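Local coordinates for protein peptidoglycan glycosyltransferase (Atopobium parvulum, PDB 4OVD) that belongs to the penicillin-binding protein family, combining a dimerisation domain with a penicillin-binding transpeptidase domain in one chain, at residues Ala263-Leu268 / Leu282-Val287; Ser288-Pro293 / Ala415-Gln420; Ser343-Leu348 / Glu464-Thr469; Asn309-Asn314 / Gln362-Lys367. All coordinates share one frame; numbering follows the deposited sequence.

In the fold
Interactions 1 and 2 lie near the centre of the chain and touch: the carbonyl of Leu286 probably accepts a hydrogen bond from Ile419 N, so the short helix 285-288 is tied to helix 418-429. Interactions 3 and 4 lie farther from the centre and also touch, with Arg345 N probably bonded to Pro313 O. The two pairs stay well separated, interactions 2 and 3 being about 12 Å apart at their nearest atoms. Chemistry varies with place. Interaction 2, buried, joins backbone to backbone; interaction 1, partly buried, relies on a serine hydroxyl and a lysine. Interaction 3 is largely buried round a selenomethionine, with a salt bridge toward the surface, whereas interaction 4, partly buried, is apolar packing.

Interaction 1 of 4, residues Ala263-Leu268 / Leu282-Val287; sequences AASYPL and LNLKLV
Lys285 lies along the end of strand 260-266, touching Ser265, Tyr266 and Pro267 in turn. Its CB sits 3.3 Å from Ser265 OG. CG, which lies opposite the carbonyl carbon (chi1 -69°), passes Ser265 CB at 3.8 Å, and the chain then runs out extended. CD meets Tyr266 O at 3.8 Å, CE comes within 3.6 Å of the same oxygen, and the terminal NZ donates to it at 2.9 Å, meeting a lone pair in the carbonyl plane. NZ also lies 3.6 Å from Pro267 CD, the two side chains crossing at about a right angle, and has a further weak bond to Gln246 O. At the root of the lysine, its backbone N donates to Ser265 OG over 2.7 Å; the bond is bent, with 131° at the hydrogen. Ser265 OG thus serves an N-H of the first helical turn, and it also bonds Ser249 OG on the neighbouring strand. Leu284, the N-cap residue, brings CD2 to 3.8 Å from Ala264 CA and close to Ser265 OG, with CD1 loosely near Ala263 CB. The contact fixes the start of helix 285-288 against an outermost strand of the five-stranded antiparallel sheet of the transpeptidase domain.

Interaction 2 of 4, residues Ser288-Pro293 / Ala415-Gln420; sequences SSIYEP and AIPFIQ
An isolated antiparallel beta bridge, a hydrogen-bonded pair between Tyr291 and Ile416, joins the loop 288-293 to the residues leading into helix 418-429. Tyr291 N donates to Ile416 O at 3.0 Å from well above the carbonyl plane, and Ile416 N returns a bond to Tyr291 O at 2.8 Å, closer to that plane. CA-H...O contacts flank the bridge: Ala415 CA lies 3.1 Å from Tyr291 O, and Pro417 CA meets Ser289 O. A water extends the link, donating to Ser289 O and accepting from Phe418 N. The bridge lies in the core of the transpeptidase domain, and residues 288-293 come just before the SxxK sequence motif of penicillin-binding proteins, whose lysine opens helix 298-307. The rings of Tyr291 and Phe418 lie nearly parallel, 27° apart, but slid so far that they barely overlap; Tyr291 CD2 and Phe418 CE2 nevertheless approach to 3.4 Å. Val511 of strand 510-518 touches both side chains. In Ile290 a chi1 of 65° sets CG1 between N and the carbonyl carbon, and the branches part: CD1 packs on Ala415 CB at 3.8 Å, CG2 on Pro417 CD. Pro293 CG meets Ile416 CD1 at 3.9 Å, the two side chains crossing at about a right angle.

Interaction 3 of 4, residues Ser343-Leu348 / Glu464-Thr469; sequences SVREML and ELDMMT
Arg345 and Asp466 meet with guanidinium and carboxylate planes almost perpendicular, 88° apart. Arg345 approaches end-on and both terminal nitrogens converge on one oxygen, Asp466 OD2, which lies near the guanidinium plane. NH2 comes nearly in line with the C-O bond of the aspartate, while NH1 approaches from above the carboxylate plane. The modelled lengths, 2.5 Å from NH2 to OD2 and 2.6 Å from NH1 to OD2, are short and deserve caution. With CG anti to the backbone N (chi1 178°) and a bend at chi3, the chain carries the guanidinium to the aspartate. NH1 has a second partner in Thr470 OG1, which would limit its rotation. Beneath the bridge lies selenomethionine Met467: its CG sits over one guanidinium face, offset toward the rim, and its SE rests 3.7 Å from Arg345 CA and 3.9 Å from Val344 CG1. Leu348 crosses Met467 at about a right angle, CD2 lying 3.9 Å from Met467 CB. The two helix segments cross at -49°, with axes 9.3 Å apart. Helix 298-307 touches both, through Val344, Leu348 and Glu464; strand 487-495 borders Met468 and, at Lys490 of the family's KTG motif, Leu348.

Interaction 4 of 4, residues Asn309-Asn314 / Gln362-Lys367; sequences NLFGPN and QLIGDK
Leu310 and Phe311 pack on Leu363 and Ile364; the segments meet by van der Waals packing alone, mostly between apolar side chains. Among the aliphatic contacts, one methyl of Leu310 does the work: CD1 presses to 3.4 Å from the carbonyl oxygen of Leu363 and 3.7 Å from Ile364 CA, lying over the backbone at the end of helix 353-364. It also comes within 4.2 Å of Ile364 CG1. The aromatic contacts all belong to Phe311, whose CG stands between its backbone N and carbonyl carbon (chi1 45°), directing the ring toward the helix. Leu363 CD1 approaches Phe311 CD2 obliquely at 3.7 Å, while Ile364 CG1 meets the ring at its edge, 4.1 Å from CE2. Val306 and Val344 also touch the Phe311 side chain, which so borders helices 298-307, 344-350 and 353-364. Of the polar atoms, Ile364 O accepts from Arg368 NE, and Leu363 O weakly from Arg368 NH2. Both segments are helix exits: Asn309, with positive phi, closes helix 298-307 in a Schellman motif, and Gly365, also with positive phi, turns the chain into helix 366-375. In this helical part of the transpeptidase domain, the loop leaving one helix packs on the end of another.

Interaction 1 of 4, residues Ala263-Leu268 / Leu282-Val287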
loop_
_atom_site.group_PDB
_atom_site.type_symbol
_atom_site.label_atom_id
_atom_site.label_comp_id
_atom_site.label_asym_id
_atom_site.label_seq_id
_atom_site.Cartn_x
_atom_site.Cartn_y
_atom_site.Cartn_z
ATOM N N ALA A 263 -3.465 0.838 9.029
ATOM C CA ALA A 263 -2.274 0.348 8.388
ATOM C C ALA A 263 -1.313 -0.206 9.399
ATOM O O ALA A 263 -1.103 0.382 10.490
ATOM C CB ALA A 263 -1.618 1.479 7.584
ATOM N N ALA A 264 -0.701 -1.329 9.062
ATOM C CA ALA A 264 0.265 -1.927 9.968
ATOM C C ALA A 264 1.224 -2.871 9.278
ATOM O O ALA A 264 0.932 -3.380 8.216
ATOM C CB ALA A 264 -0.470 -2.655 11.088
ATOM N N SER A 265 2.392 -3.035 9.883
ATOM C CA SER A 265 3.412 -3.954 9.456
ATOM C C SER A 265 3.824 -4.785 10.676
ATOM O O SER A 265 3.823 -4.318 11.774
ATOM C CB SER A 265 4.649 -3.177 8.933
ATOM O OG SER A 265 4.333 -2.627 7.702
ATOM N N TYR A 266 4.212 -6.008 10.438
ATOM C CA TYR A 266 4.633 -6.928 11.446
ATOM C C TYR A 266 6.098 -7.118 11.151
ATOM O O TYR A 266 6.447 -7.360 9.986
ATOM C CB TYR A 266 3.885 -8.273 11.340
ATOM C CG TYR A 266 4.248 -9.254 12.417
ATOM C CD1 TYR A 266 5.415 -9.985 12.341
ATOM C CD2 TYR A 266 3.423 -9.466 13.520
ATOM C CE1 TYR A 266 5.776 -10.866 13.348
ATOM C CE2 TYR A 266 3.783 -10.353 14.529
ATOM C CZ TYR A 266 4.961 -11.033 14.437
ATOM O OH TYR A 266 5.327 -11.935 15.394
ATOM N N PRO A 267 6.960 -7.092 12.198
ATOM C CA PRO A 267 6.641 -6.926 13.626
ATOM C C PRO A 267 6.140 -5.574 14.047
ATOM O O PRO A 267 6.541 -4.532 13.484
ATOM C CB PRO A 267 7.979 -7.228 14.365
ATOM C CG PRO A 267 9.009 -7.448 13.324
ATOM C CD PRO A 267 8.320 -7.612 11.979
ATOM N N LEU A 268 5.319 -5.596 15.100
ATOM C CA LEU A 268 4.726 -4.418 15.662
ATOM C C LEU A 268 5.514 -4.089 16.897
ATOM O O LEU A 268 6.152 -4.969 17.471
ATOM C CB LEU A 268 3.295 -4.689 16.078
ATOM C CG LEU A 268 2.231 -4.788 14.992
ATOM C CD1 LEU A 268 0.971 -5.504 15.484
ATOM C CD2 LEU A 268 1.915 -3.377 14.532
ATOM N N LEU A 282 9.312 0.093 14.243
ATOM C CA LEU A 282 8.755 1.433 14.097
ATOM C C LEU A 282 8.498 1.907 12.662
ATOM O O LEU A 282 7.898 2.964 12.434
ATOM C CB LEU A 282 9.692 2.443 14.763
ATOM C CG LEU A 282 9.916 2.152 16.246
ATOM C CD1 LEU A 282 10.928 3.132 16.795
ATOM C CD2 LEU A 282 8.615 2.227 17.010
ATOM N N ASN A 283 9.014 1.175 11.704
ATOM C CA ASN A 283 8.768 1.498 10.327
ATOM C C ASN A 283 7.454 0.870 9.878
ATOM O O ASN A 283 7.002 -0.086 10.476
ATOM C CB ASN A 283 9.801 0.805 9.472
ATOM C CG ASN A 283 11.190 1.320 9.719
ATOM O OD1 ASN A 283 11.432 2.535 9.695
ATOM N ND2 ASN A 283 12.125 0.396 9.911
ATOM N N LEU A 284 6.855 1.420 8.828
ATOM C CA LEU A 284 5.737 0.757 8.173
ATOM C C LEU A 284 6.405 0.159 6.961
ATOM O O LEU A 284 6.879 0.891 6.033
ATOM C CB LEU A 284 4.665 1.695 7.628
ATOM C CG LEU A 284 3.379 1.933 8.300
ATOM C CD1 LEU A 284 2.550 2.753 7.316
ATOM C CD2 LEU A 284 2.766 0.567 8.565
ATOM N N LYS A 285 6.435 -1.145 6.897
ATOM C CA LYS A 285 7.080 -1.806 5.766
ATOM C C LYS A 285 6.508 -1.380 4.424
ATOM O O LYS A 285 7.250 -1.260 3.466
ATOM C CB LYS A 285 7.040 -3.315 5.934
ATOM C CG LYS A 285 7.931 -3.794 7.074
ATOM C CD LYS A 285 7.911 -5.310 7.192
ATOM C CE LYS A 285 9.037 -5.744 8.135
ATOM N NZ LYS A 285 8.880 -7.174 8.438
ATOM N N LEU A 286 5.195 -1.181 4.340
ATOM C CA LEU A 286 4.568 -0.698 3.090
ATOM C C LEU A 286 5.183 0.494 2.434
ATOM O O LEU A 286 4.961 0.762 1.262
ATOM C CB LEU A 286 3.143 -0.230 3.386
ATOM C CG LEU A 286 2.238 -1.370 3.744
ATOM C CD1 LEU A 286 0.972 -0.859 4.340
ATOM C CD2 LEU A 286 1.953 -2.142 2.479
ATOM N N VAL A 287 5.733 1.332 3.258
ATOM C CA VAL A 287 6.386 2.595 2.881
ATOM C C VAL A 287 7.859 2.540 2.698
ATOM O O VAL A 287 8.468 3.122 1.750
ATOM C CB VAL A 287 6.082 3.601 4.046
ATOM C CG1 VAL A 287 6.750 4.905 3.835
ATOM C CG2 VAL A 287 4.570 3.826 4.136
#

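Interaction 2 of 4, residues Ser288-Pro293 / Ala415-Gln420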
loop_
_atom_site.group_PDB
_atom_site.type_symbol
_atom_site.label_atom_id
_atom_site.label_comp_id
_atom_site.label_asym_id
_atom_site.label_seq_id
_atom_site.Cartn_x
_atom_site.Cartn_y
_atom_site.Cartn_z
ATOM N N SER A 288 8.505 1.913 3.655
ATOM C CA SER A 288 9.932 1.896 3.633
ATOM C C SER A 288 10.600 0.629 3.191
ATOM O O SER A 288 11.777 0.637 3.093
ATOM C CB SER A 288 10.426 2.312 5.029
ATOM O OG SER A 288 9.866 1.408 5.942
ATOM N N SER A 289 9.926 -0.491 2.990
ATOM C CA SER A 289 10.667 -1.654 2.453
ATOM C C SER A 289 10.258 -1.842 0.991
ATOM O O SER A 289 9.145 -1.457 0.576
ATOM C CB SER A 289 10.327 -2.923 3.260
ATOM O OG SER A 289 10.616 -2.687 4.600
ATOM N N ILE A 290 11.146 -2.422 0.204
ATOM C CA ILE A 290 10.902 -2.634 -1.223
ATOM C C ILE A 290 10.970 -4.115 -1.504
ATOM O O ILE A 290 11.659 -4.879 -0.802
ATOM C CB ILE A 290 11.864 -1.903 -2.136
ATOM C CG1 ILE A 290 13.287 -2.413 -1.998
ATOM C CG2 ILE A 290 11.822 -0.373 -1.858
ATOM C CD1 ILE A 290 14.226 -1.658 -2.976
ATOM N N TYR A 291 10.171 -4.493 -2.493
ATOM C CA TYR A 291 9.993 -5.866 -2.881
ATOM C C TYR A 291 9.824 -5.902 -4.375
ATOM O O TYR A 291 9.481 -4.874 -4.976
ATOM C CB TYR A 291 8.650 -6.375 -2.294
ATOM C CG TYR A 291 8.636 -6.353 -0.798
ATOM C CD1 TYR A 291 9.197 -7.397 -0.053
ATOM C CD2 TYR A 291 8.082 -5.300 -0.120
ATOM C CE1 TYR A 291 9.241 -7.349 1.321
ATOM C CE2 TYR A 291 8.110 -5.243 1.277
ATOM C CZ TYR A 291 8.667 -6.279 1.987
ATOM O OH TYR A 291 8.709 -6.181 3.361
ATOM N N GLU A 292 10.034 -7.074 -4.968
ATOM C CA GLU A 292 9.709 -7.286 -6.397
ATOM C C GLU A 292 8.210 -7.561 -6.291
ATOM O O GLU A 292 7.812 -8.489 -5.613
ATOM C CB GLU A 292 10.481 -8.455 -6.961
ATOM C CG GLU A 292 10.302 -8.570 -8.409
ATOM C CD GLU A 292 11.155 -9.645 -9.000
ATOM O OE1 GLU A 292 10.823 -10.835 -8.828
ATOM O OE2 GLU A 292 12.062 -9.268 -9.739
ATOM N N PRO A 293 7.379 -6.685 -6.892
ATOM C CA PRO A 293 5.952 -6.750 -6.704
ATOM C C PRO A 293 5.319 -7.971 -7.271
ATOM O O PRO A 293 4.376 -8.470 -6.671
ATOM C CB PRO A 293 5.442 -5.459 -7.369
ATOM C CG PRO A 293 6.476 -5.101 -8.350
ATOM C CD PRO A 293 7.767 -5.525 -7.723
ATOM N N ALA A 415 11.864 -3.151 -8.023
ATOM C CA ALA A 415 11.597 -3.350 -6.621
ATOM C C ALA A 415 11.080 -2.035 -6.118
ATOM O O ALA A 415 11.773 -0.951 -6.213
ATOM C CB ALA A 415 12.878 -3.729 -5.926
ATOM N N ILE A 416 9.905 -2.114 -5.500
ATOM C CA ILE A 416 9.218 -0.953 -5.003
ATOM C C ILE A 416 8.472 -1.265 -3.733
ATOM O O ILE A 416 8.187 -2.412 -3.453
ATOM C CB ILE A 416 8.199 -0.461 -6.057
ATOM C CG1 ILE A 416 7.184 -1.555 -6.354
ATOM C CG2 ILE A 416 8.949 0.060 -7.273
ATOM C CD1 ILE A 416 6.194 -1.306 -7.504
ATOM N N PRO A 417 8.143 -0.239 -2.967
ATOM C CA PRO A 417 7.347 -0.462 -1.795
ATOM C C PRO A 417 5.948 -0.683 -2.275
ATOM O O PRO A 417 5.546 -0.063 -3.281
ATOM C CB PRO A 417 7.433 0.888 -1.047
ATOM C CG PRO A 417 7.735 1.878 -2.089
ATOM C CD PRO A 417 8.550 1.174 -3.112
ATOM N N PHE A 418 5.176 -1.472 -1.539
ATOM C CA PHE A 418 3.821 -1.773 -1.931
ATOM C C PHE A 418 2.900 -0.542 -1.931
ATOM O O PHE A 418 1.914 -0.515 -2.656
ATOM C CB PHE A 418 3.229 -2.930 -1.169
ATOM C CG PHE A 418 3.681 -4.284 -1.688
ATOM C CD1 PHE A 418 3.212 -4.777 -2.884
ATOM C CD2 PHE A 418 4.562 -5.044 -0.962
ATOM C CE1 PHE A 418 3.649 -6.000 -3.386
ATOM C CE2 PHE A 418 5.053 -6.225 -1.483
ATOM C CZ PHE A 418 4.593 -6.719 -2.669
ATOM N N ILE A 419 3.266 0.497 -1.179
ATOM C CA ILE A 419 2.477 1.716 -1.165
ATOM C C ILE A 419 2.375 2.332 -2.588
ATOM O O ILE A 419 1.353 2.968 -2.948
ATOM C CB ILE A 419 2.995 2.737 -0.125
ATOM C CG1 ILE A 419 1.926 3.829 0.146
ATOM C CG2 ILE A 419 4.309 3.322 -0.577
ATOM C CD1 ILE A 419 0.620 3.320 0.800
ATOM N N GLN A 420 3.346 2.034 -3.440
ATOM C CA GLN A 420 3.290 2.500 -4.810
ATOM C C GLN A 420 2.253 1.716 -5.614
ATOM O O GLN A 420 1.565 2.251 -6.505
ATOM C CB GLN A 420 4.657 2.354 -5.468
ATOM C CG GLN A 420 5.621 3.448 -5.056
ATOM C CD GLN A 420 6.923 3.401 -5.805
ATOM O OE1 GLN A 420 7.038 2.792 -6.915
ATOM N NE2 GLN A 420 7.921 4.072 -5.242
HETATM O O HOH W 1 6.506 -2.470 0.788
#

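Interaction 3 of 4, residues Ser343-Leu348 / Glu464-Thr469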
loop_
_atom_site.group_PDB
_atom_site.type_symbol
_atom_site.label_atom_id
_atom_site.label_comp_id
_atom_site.label_asym_id
_atom_site.label_seq_id
_atom_site.Cartn_x
_atom_site.Cartn_y
_atom_site.Cartn_z
ATOM N N SER A 343 -8.153 -14.535 -23.539
ATOM C CA SER A 343 -8.486 -13.101 -23.613
ATOM C C SER A 343 -7.579 -12.414 -22.562
ATOM O O SER A 343 -7.006 -13.098 -21.694
ATOM C CB SER A 343 -9.932 -12.886 -23.282
ATOM O OG SER A 343 -10.181 -13.303 -21.930
ATOM N N VAL A 344 -7.451 -11.101 -22.643
ATOM C CA VAL A 344 -6.694 -10.324 -21.691
ATOM C C VAL A 344 -7.336 -10.579 -20.330
ATOM O O VAL A 344 -6.646 -10.719 -19.320
ATOM C CB VAL A 344 -6.687 -8.831 -22.013
ATOM C CG1 VAL A 344 -5.995 -8.041 -20.885
ATOM C CG2 VAL A 344 -5.995 -8.583 -23.346
ATOM N N ARG A 345 -8.658 -10.582 -20.292
ATOM C CA ARG A 345 -9.420 -10.918 -19.046
ATOM C C ARG A 345 -8.929 -12.275 -18.482
ATOM O O ARG A 345 -8.584 -12.415 -17.311
ATOM C CB ARG A 345 -10.924 -10.983 -19.312
ATOM C CG ARG A 345 -11.738 -11.372 -18.090
ATOM C CD ARG A 345 -13.179 -11.650 -18.480
ATOM N NE ARG A 345 -13.806 -10.543 -19.180
ATOM C CZ ARG A 345 -14.252 -9.453 -18.571
ATOM N NH1 ARG A 345 -14.201 -9.340 -17.232
ATOM N NH2 ARG A 345 -14.815 -8.496 -19.287
ATOM N N GLU A 346 -8.825 -13.252 -19.324
ATOM C CA GLU A 346 -8.338 -14.568 -18.855
ATOM C C GLU A 346 -6.893 -14.534 -18.353
ATOM O O GLU A 346 -6.567 -15.219 -17.419
ATOM C CB GLU A 346 -8.475 -15.551 -20.002
ATOM C CG GLU A 346 -7.953 -16.947 -19.717
ATOM C CD GLU A 346 -8.633 -17.633 -18.571
ATOM O OE1 GLU A 346 -9.738 -17.146 -18.127
ATOM O OE2 GLU A 346 -8.025 -18.636 -18.111
HETATM N N MSE A 347 -6.006 -13.746 -18.966
HETATM C CA MSE A 347 -4.600 -13.721 -18.513
HETATM C C MSE A 347 -4.565 -13.193 -17.116
HETATM O O MSE A 347 -3.764 -13.676 -16.266
HETATM C CB MSE A 347 -3.772 -12.804 -19.402
HETATM C CG MSE A 347 -3.738 -13.306 -20.802
HETATM SE SE MSE A 347 -2.786 -11.978 -21.939
HETATM C CE MSE A 347 -3.455 -12.474 -23.689
ATOM N N LEU A 348 -5.441 -12.263 -16.817
ATOM C CA LEU A 348 -5.550 -11.747 -15.491
ATOM C C LEU A 348 -6.226 -12.714 -14.501
ATOM O O LEU A 348 -5.806 -12.837 -13.398
ATOM C CB LEU A 348 -6.252 -10.415 -15.525
ATOM C CG LEU A 348 -5.771 -9.415 -14.505
ATOM C CD1 LEU A 348 -4.392 -8.931 -14.814
ATOM C CD2 LEU A 348 -6.719 -8.264 -14.291
ATOM N N GLU A 464 -10.720 -2.231 -16.329
ATOM C CA GLU A 464 -9.859 -2.892 -15.378
ATOM C C GLU A 464 -10.641 -3.436 -14.153
ATOM O O GLU A 464 -10.370 -4.574 -13.682
ATOM C CB GLU A 464 -8.763 -1.987 -14.916
ATOM C CG GLU A 464 -7.772 -1.619 -15.992
ATOM C CD GLU A 464 -6.852 -2.768 -16.410
ATOM O OE1 GLU A 464 -6.321 -3.514 -15.541
ATOM O OE2 GLU A 464 -6.658 -2.917 -17.642
ATOM N N LEU A 465 -11.566 -2.654 -13.614
ATOM C CA LEU A 465 -12.358 -3.129 -12.505
ATOM C C LEU A 465 -13.151 -4.374 -12.913
ATOM O O LEU A 465 -13.285 -5.327 -12.111
ATOM C CB LEU A 465 -13.354 -2.076 -12.017
ATOM C CG LEU A 465 -12.851 -0.922 -11.161
ATOM C CD1 LEU A 465 -13.993 0.103 -10.918
ATOM C CD2 LEU A 465 -12.250 -1.428 -9.844
ATOM N N ASP A 466 -13.714 -4.340 -14.128
ATOM C CA ASP A 466 -14.430 -5.492 -14.648
ATOM C C ASP A 466 -13.535 -6.737 -14.634
ATOM O O ASP A 466 -13.954 -7.806 -14.213
ATOM C CB ASP A 466 -14.995 -5.261 -16.046
ATOM C CG ASP A 466 -15.997 -6.344 -16.441
ATOM O OD1 ASP A 466 -17.085 -6.375 -15.831
ATOM O OD2 ASP A 466 -15.701 -7.161 -17.347
HETATM N N MSE A 467 -12.304 -6.607 -15.073
HETATM C CA MSE A 467 -11.421 -7.740 -15.074
HETATM C C MSE A 467 -11.024 -8.132 -13.671
HETATM O O MSE A 467 -10.952 -9.299 -13.381
HETATM C CB MSE A 467 -10.167 -7.605 -15.917
HETATM C CG MSE A 467 -10.545 -7.373 -17.347
HETATM SE SE MSE A 467 -8.994 -7.259 -18.536
HETATM C CE MSE A 467 -8.357 -5.439 -18.113
HETATM N N MSE A 468 -10.844 -7.171 -12.773
HETATM C CA MSE A 468 -10.463 -7.479 -11.393
HETATM C C MSE A 468 -11.609 -8.153 -10.702
HETATM O O MSE A 468 -11.403 -8.890 -9.758
HETATM C CB MSE A 468 -10.072 -6.233 -10.678
HETATM C CG MSE A 468 -8.729 -5.812 -11.251
HETATM SE SE MSE A 468 -8.419 -4.007 -10.502
HETATM C CE MSE A 468 -8.189 -4.401 -8.605
ATOM N N THR A 469 -12.838 -7.897 -11.151
ATOM C CA THR A 469 -13.987 -8.577 -10.605
ATOM C C THR A 469 -13.977 -10.069 -11.026
ATOM O O THR A 469 -14.326 -10.927 -10.215
ATOM C CB THR A 469 -15.280 -7.881 -11.053
ATOM O OG1 THR A 469 -15.187 -6.538 -10.578
ATOM C CG2 THR A 469 -16.550 -8.562 -10.481
#

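Interaction 4 of 4, residues Asn309-Asn314 / Gln362-Lys367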
loop_
_atom_site.group_PDB
_atom_site.type_symbol
_atom_site.label_atom_id
_atom_site.label_comp_id
_atom_site.label_asym_id
_atom_site.label_seq_id
_atom_site.Cartn_x
_atom_site.Cartn_y
_atom_site.Cartn_z
ATOM N N ASN A 309 -5.313 1.911 -25.929
ATOM C CA ASN A 309 -6.216 1.361 -26.961
ATOM C C ASN A 309 -5.518 0.307 -27.831
ATOM O O ASN A 309 -5.702 0.221 -29.041
ATOM C CB ASN A 309 -6.819 2.465 -27.836
ATOM C CG ASN A 309 -7.673 3.506 -27.044
ATOM O OD1 ASN A 309 -7.574 4.685 -27.283
ATOM N ND2 ASN A 309 -8.448 3.068 -26.096
ATOM N N LEU A 310 -4.757 -0.532 -27.166
ATOM C CA LEU A 310 -4.026 -1.544 -27.839
ATOM C C LEU A 310 -4.691 -2.893 -27.721
ATOM O O LEU A 310 -4.316 -3.819 -28.427
ATOM C CB LEU A 310 -2.620 -1.619 -27.282
ATOM C CG LEU A 310 -1.829 -0.317 -27.416
ATOM C CD1 LEU A 310 -0.486 -0.504 -26.754
ATOM C CD2 LEU A 310 -1.621 0.169 -28.828
ATOM N N PHE A 311 -5.639 -3.003 -26.811
ATOM C CA PHE A 311 -6.447 -4.187 -26.659
ATOM C C PHE A 311 -7.502 -3.872 -25.661
ATOM O O PHE A 311 -7.453 -2.818 -24.996
ATOM C CB PHE A 311 -5.616 -5.405 -26.130
ATOM C CG PHE A 311 -4.686 -5.097 -24.985
ATOM C CD1 PHE A 311 -5.140 -4.977 -23.701
ATOM C CD2 PHE A 311 -3.305 -4.966 -25.227
ATOM C CE1 PHE A 311 -4.255 -4.727 -22.646
ATOM C CE2 PHE A 311 -2.435 -4.682 -24.189
ATOM C CZ PHE A 311 -2.916 -4.572 -22.898
ATOM N N GLY A 312 -8.453 -4.784 -25.503
ATOM C CA GLY A 312 -9.499 -4.613 -24.433
ATOM C C GLY A 312 -9.629 -5.963 -23.706
ATOM O O GLY A 312 -8.972 -6.922 -24.096
ATOM N N PRO A 313 -10.499 -6.066 -22.674
ATOM C CA PRO A 313 -10.677 -7.286 -21.885
ATOM C C PRO A 313 -10.939 -8.550 -22.695
ATOM O O PRO A 313 -10.438 -9.631 -22.389
ATOM C CB PRO A 313 -11.884 -6.949 -21.054
ATOM C CG PRO A 313 -11.746 -5.490 -20.820
ATOM C CD PRO A 313 -11.244 -4.936 -22.103
ATOM N N ASN A 314 -11.667 -8.421 -23.790
ATOM C CA ASN A 314 -12.019 -9.583 -24.578
ATOM C C ASN A 314 -11.070 -9.902 -25.683
ATOM O O ASN A 314 -11.174 -10.949 -26.331
ATOM C CB ASN A 314 -13.482 -9.420 -25.054
ATOM C CG ASN A 314 -14.481 -9.434 -23.875
ATOM O OD1 ASN A 314 -14.220 -9.992 -22.771
ATOM N ND2 ASN A 314 -15.592 -8.776 -24.077
ATOM N N GLN A 362 4.740 -7.622 -27.618
ATOM C CA GLN A 362 4.162 -7.571 -28.952
ATOM C C GLN A 362 3.203 -6.431 -29.183
ATOM O O GLN A 362 2.988 -6.052 -30.314
ATOM C CB GLN A 362 3.392 -8.859 -29.201
ATOM C CG GLN A 362 4.258 -10.104 -29.049
ATOM C CD GLN A 362 5.360 -10.163 -30.095
ATOM O OE1 GLN A 362 6.537 -10.350 -29.785
ATOM N NE2 GLN A 362 4.990 -9.899 -31.320
ATOM N N LEU A 363 2.574 -5.910 -28.137
ATOM C CA LEU A 363 1.585 -4.872 -28.347
ATOM C C LEU A 363 1.937 -3.538 -27.730
ATOM O O LEU A 363 1.755 -2.538 -28.381
ATOM C CB LEU A 363 0.260 -5.313 -27.759
ATOM C CG LEU A 363 -0.225 -6.653 -28.345
ATOM C CD1 LEU A 363 -1.471 -7.102 -27.637
ATOM C CD2 LEU A 363 -0.496 -6.466 -29.834
ATOM N N ILE A 364 2.375 -3.509 -26.463
ATOM C CA ILE A 364 2.608 -2.207 -25.816
ATOM C C ILE A 364 3.905 -1.613 -26.280
ATOM O O ILE A 364 3.932 -0.463 -26.755
ATOM C CB ILE A 364 2.552 -2.300 -24.291
ATOM C CG1 ILE A 364 1.270 -3.063 -23.856
ATOM C CG2 ILE A 364 2.668 -0.915 -23.645
ATOM C CD1 ILE A 364 1.208 -3.383 -22.369
ATOM N N GLY A 365 5.000 -2.343 -26.131
ATOM C CA GLY A 365 6.270 -1.791 -26.560
ATOM C C GLY A 365 6.835 -1.157 -25.310
ATOM O O GLY A 365 6.094 -0.675 -24.445
ATOM N N ASP A 366 8.158 -1.098 -25.232
ATOM C CA ASP A 366 8.831 -0.582 -24.047
ATOM C C ASP A 366 8.567 0.877 -23.793
ATOM O O ASP A 366 8.391 1.288 -22.677
ATOM C CB ASP A 366 10.348 -0.802 -24.203
ATOM C CG ASP A 366 10.711 -2.267 -24.017
ATOM O OD1 ASP A 366 9.813 -3.070 -23.585
ATOM O OD2 ASP A 366 11.884 -2.596 -24.239
ATOM N N LYS A 367 8.570 1.653 -24.851
ATOM C CA LYS A 367 8.336 3.087 -24.725
ATOM C C LYS A 367 7.009 3.424 -24.069
ATOM O O LYS A 367 6.995 4.227 -23.127
ATOM C CB LYS A 367 8.420 3.761 -26.098
ATOM C CG LYS A 367 8.108 5.255 -26.037
ATOM C CD LYS A 367 8.561 5.955 -27.313
ATOM C CE LYS A 367 8.021 7.366 -27.318
ATOM N NZ LYS A 367 8.563 8.060 -28.484
#